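Side-chain contacts in C.Elegans p53 tumor suppressor-like transcription factor (Caenorhabditis elegans, PDB 1T4W), which activates transcription by binding the same DNA consensus sequence as p53, promoting apoptosis under cellular and genotoxic stress and ensuring proper meiotic chromosome segregation: residues A[32-35]-A[36-39]; A[86-89]-A[90-93]. All coordinates share one frame; numbering follows the deposited sequence.

In the fold
Interaction 1, a turn, and interaction 2, a short helix with its exit, belong to the p53-like DNA-binding domain; their centres lie about 17 Å apart, yet they meet through one pair of side chains. The methyl CE of M35, from interaction 1, packs 3.5 Å from NE2 of H88, from interaction 2. H88 binds zinc through its other ring nitrogen, alongside C85, C139 and C143, so M35 packs at the nitrogen that does not bind the metal, and its side chain comes within about 6 Å of the ion. Residues 32-39 thus connect the two sheets of the sandwich and also border the zinc site, while residues 86-93 supply one of its ligands.

Interaction 1: A[32-35]-A[36-39]; sequences WTKM and GCLV
T33 and V39 face each other across a tight bend of backbone, in which K34 to C37 form an open turn resembling type II, with G36 at a positive phi of 70°, but K34 O and C37 N stand 3.8 Å apart instead of bonding directly. The bend is a connection of the p53-type beta sandwich: strand 29-33 belongs to the larger, mixed sheet and strand 39-46 to the four-stranded antiparallel one. Water 1 bridges the two atoms, donating to K34 O and accepting from C37 N at 3.0 Å. The same carbonyl takes a second donor, T33 OG1, at 2.9 Å and tilted only 17° from the carbonyl plane, so at least two bonds grip this oxygen.

The hydroxyl can reach it because chi1 of T33 is 173°, setting OG1 trans to the backbone N and turning it toward K34 O; it also makes a weak hydrogen bond to D18 O. The T33 and V39 side chains then approach tip to tip, CG2 of V39 lying 3.5 Å from OG1 and 3.9 Å from CB of T33. Replacing T33 with an alanine would probably leave K34 O without its hydroxyl donor and open a gap beside the V39 methyl.

M19, in strand 19-23, touches T33, C37 and V39, closing over the side chains inside the bend, and a backbone bond from G36 to F137 ties the turn to strand 130-137. C37 packs against the start of the turn through its sulfur: SG lies 3.8 Å from M35 O and 3.9 Å from K34 CB.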
# COMPACT_ATOMS: atom_id res chain seq x y z
N TRP A 32 -9.88 -4.09 0.21
CA TRP A 32 -10.22 -5.04 1.27
C TRP A 32 -9.60 -6.32 0.75
O TRP A 32 -9.76 -6.64 -0.43
CB TRP A 32 -11.73 -5.26 1.42
CG TRP A 32 -12.51 -4.01 1.82
CD1 TRP A 32 -12.91 -3.65 3.07
CD2 TRP A 32 -12.98 -2.99 0.94
NE1 TRP A 32 -13.61 -2.46 3.03
CE2 TRP A 32 -13.66 -2.03 1.73
CE3 TRP A 32 -12.88 -2.79 -0.45
CZ2 TRP A 32 -14.24 -0.89 1.18
CZ3 TRP A 32 -13.46 -1.65 -1.00
CH2 TRP A 32 -14.14 -0.72 -0.18
N THR A 33 -8.88 -7.04 1.60
CA THR A 33 -8.25 -8.31 1.18
C THR A 33 -8.09 -9.21 2.40
O THR A 33 -8.09 -8.73 3.53
CB THR A 33 -6.84 -8.06 0.57
OG1 THR A 33 -6.17 -9.30 0.31
CG2 THR A 33 -5.99 -7.23 1.54
N LYS A 34 -7.97 -10.52 2.17
CA LYS A 34 -7.74 -11.46 3.27
C LYS A 34 -6.23 -11.43 3.48
O LYS A 34 -5.49 -11.04 2.58
CB LYS A 34 -8.12 -12.89 2.86
CG LYS A 34 -9.57 -13.13 2.53
CD LYS A 34 -9.69 -14.59 2.23
CE LYS A 34 -11.06 -14.97 1.74
NZ LYS A 34 -11.13 -16.45 1.61
N MET A 35 -5.76 -11.86 4.65
CA MET A 35 -4.31 -11.89 4.85
C MET A 35 -3.78 -13.14 4.13
O MET A 35 -4.54 -14.03 3.79
CB MET A 35 -3.95 -11.90 6.35
CG MET A 35 -4.27 -13.16 7.13
SD MET A 35 -3.42 -13.14 8.77
CE MET A 35 -1.87 -13.92 8.35
N GLY A 36 -2.48 -13.19 3.87
CA GLY A 36 -1.93 -14.35 3.18
C GLY A 36 -2.32 -14.46 1.71
O GLY A 36 -2.16 -15.51 1.11
N CYS A 37 -2.84 -13.39 1.12
CA CYS A 37 -3.22 -13.46 -0.30
C CYS A 37 -2.45 -12.42 -1.11
O CYS A 37 -2.25 -11.29 -0.64
CB CYS A 37 -4.73 -13.24 -0.49
SG CYS A 37 -5.75 -14.57 0.25
N LEU A 38 -2.03 -12.81 -2.31
CA LEU A 38 -1.27 -11.94 -3.20
C LEU A 38 -2.15 -10.91 -3.85
O LEU A 38 -3.05 -11.24 -4.62
CB LEU A 38 -0.56 -12.77 -4.28
CG LEU A 38 0.47 -13.75 -3.71
CD1 LEU A 38 0.91 -14.74 -4.78
CD2 LEU A 38 1.65 -12.97 -3.16
N VAL A 39 -1.93 -9.64 -3.51
CA VAL A 39 -2.71 -8.57 -4.10
C VAL A 39 -1.84 -7.96 -5.21
O VAL A 39 -0.75 -7.45 -4.96
CB VAL A 39 -3.06 -7.47 -3.09
CG1 VAL A 39 -3.92 -6.41 -3.76
CG2 VAL A 39 -3.77 -8.06 -1.88
O HOH W 1 -2.75 -10.44 1.82

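Interaction 2: A[86-89]-A[90-93]; sequences RSHT and EREQ. With ZN (zinc ion), chain B.
The guanidinium of R86 meets the carboxylate of E90 at its edge: OE2 forms a salt bridge with NH1 at 3.1 Å, while OE1 sits in the guanidinium plane, 3.5 Å from NH1. The two groups are nevertheless turned almost perpendicular, their planes 85° apart, so the pairing falls short of a two-pronged one. Both side chains run the same way from positions four apart on a helix, and a bend at chi3 (73°) of R86 folds its head back toward E90. The H88 ring has the R91 guanidinium beside it, approaching obliquely with the planes 46° apart and R91 NH2 4.1 Å from H88 NE2. On the other ring nitrogen, H88 ND1 binds zinc at 1.9 Å.

Beneath the side chains, E90 N donates to R86 O in a helical bond of 3.1 Å. The span then shortens: E92 N reaches T89 O, three residues back, at 3.0 Å. Water 2 donates to both H88 O and E92 OE2, and that carboxylate oxygen also forms a salt bridge with K84. T89 OG1 turns back to C85 O, a hydrogen bond to the residue just ahead of the helix.

As in p53, a short helix and a separate loop share the zinc. Helix 86-90 brings H88, next to C85, up to C139 and C143, which follow strand 130-137 and precede helix 146-149; beyond E92 the chain runs on to strand 101-104, at the border of the four-stranded sheet.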
# COMPACT_ATOMS: atom_id res chain seq x y z
N ARG A 86 2.24 -10.12 17.84
CA ARG A 86 3.24 -11.01 18.39
C ARG A 86 3.18 -12.39 17.77
O ARG A 86 4.21 -12.91 17.34
CB ARG A 86 3.08 -11.12 19.91
CG ARG A 86 4.22 -11.82 20.65
CD ARG A 86 3.73 -12.33 22.02
NE ARG A 86 2.86 -13.50 21.83
CZ ARG A 86 3.28 -14.67 21.35
NH1 ARG A 86 4.56 -14.83 21.04
NH2 ARG A 86 2.42 -15.66 21.14
N SER A 87 1.99 -12.98 17.71
CA SER A 87 1.88 -14.33 17.17
C SER A 87 2.18 -14.47 15.68
O SER A 87 2.70 -15.51 15.25
CB SER A 87 0.51 -14.95 17.46
OG SER A 87 -0.50 -14.29 16.72
N HIS A 88 1.85 -13.47 14.88
CA HIS A 88 2.16 -13.61 13.46
C HIS A 88 3.64 -13.33 13.25
O HIS A 88 4.26 -13.87 12.34
CB HIS A 88 1.29 -12.68 12.61
CG HIS A 88 -0.07 -13.24 12.32
ND1 HIS A 88 -1.23 -12.54 12.56
CD2 HIS A 88 -0.45 -14.46 11.86
CE1 HIS A 88 -2.27 -13.30 12.26
NE2 HIS A 88 -1.82 -14.47 11.83
N THR A 89 4.22 -12.50 14.12
CA THR A 89 5.64 -12.19 14.02
C THR A 89 6.46 -13.47 14.21
O THR A 89 7.19 -13.89 13.31
CB THR A 89 6.08 -11.19 15.10
OG1 THR A 89 5.59 -9.89 14.79
CG2 THR A 89 7.61 -11.14 15.17
N GLU A 90 6.30 -14.12 15.36
CA GLU A 90 7.08 -15.33 15.63
C GLU A 90 6.72 -16.52 14.74
O GLU A 90 7.53 -17.43 14.56
CB GLU A 90 6.98 -15.71 17.12
CG GLU A 90 5.76 -16.51 17.53
CD GLU A 90 5.84 -17.00 18.97
OE1 GLU A 90 5.01 -17.85 19.36
OE2 GLU A 90 6.73 -16.53 19.72
N ARG A 91 5.53 -16.50 14.17
CA ARG A 91 5.10 -17.57 13.28
C ARG A 91 5.53 -17.30 11.82
O ARG A 91 5.31 -18.13 10.93
CB ARG A 91 3.57 -17.71 13.38
CG ARG A 91 2.88 -18.36 12.19
CD ARG A 91 1.37 -18.33 12.36
NE ARG A 91 0.68 -18.85 11.18
CZ ARG A 91 -0.64 -18.93 11.07
NH1 ARG A 91 -1.19 -19.42 9.96
NH2 ARG A 91 -1.43 -18.52 12.06
N GLU A 92 6.16 -16.15 11.59
CA GLU A 92 6.59 -15.74 10.25
C GLU A 92 7.80 -16.47 9.68
O GLU A 92 8.83 -16.60 10.35
CB GLU A 92 6.90 -14.24 10.22
CG GLU A 92 7.17 -13.70 8.81
CD GLU A 92 5.98 -13.90 7.89
OE1 GLU A 92 6.09 -14.71 6.94
OE2 GLU A 92 4.93 -13.27 8.11
N GLN A 93 7.68 -16.93 8.43
CA GLN A 93 8.77 -17.63 7.76
C GLN A 93 9.34 -16.86 6.56
O GLN A 93 10.05 -17.43 5.73
CB GLN A 93 8.32 -19.02 7.31
CG GLN A 93 6.93 -19.06 6.73
CD GLN A 93 6.44 -20.48 6.54
OE1 GLN A 93 5.29 -20.71 6.14
NE2 GLN A 93 7.30 -21.44 6.85
ZN ZN B . -1.60 -10.86 13.48
O HOH W 2 3.09 -14.92 9.73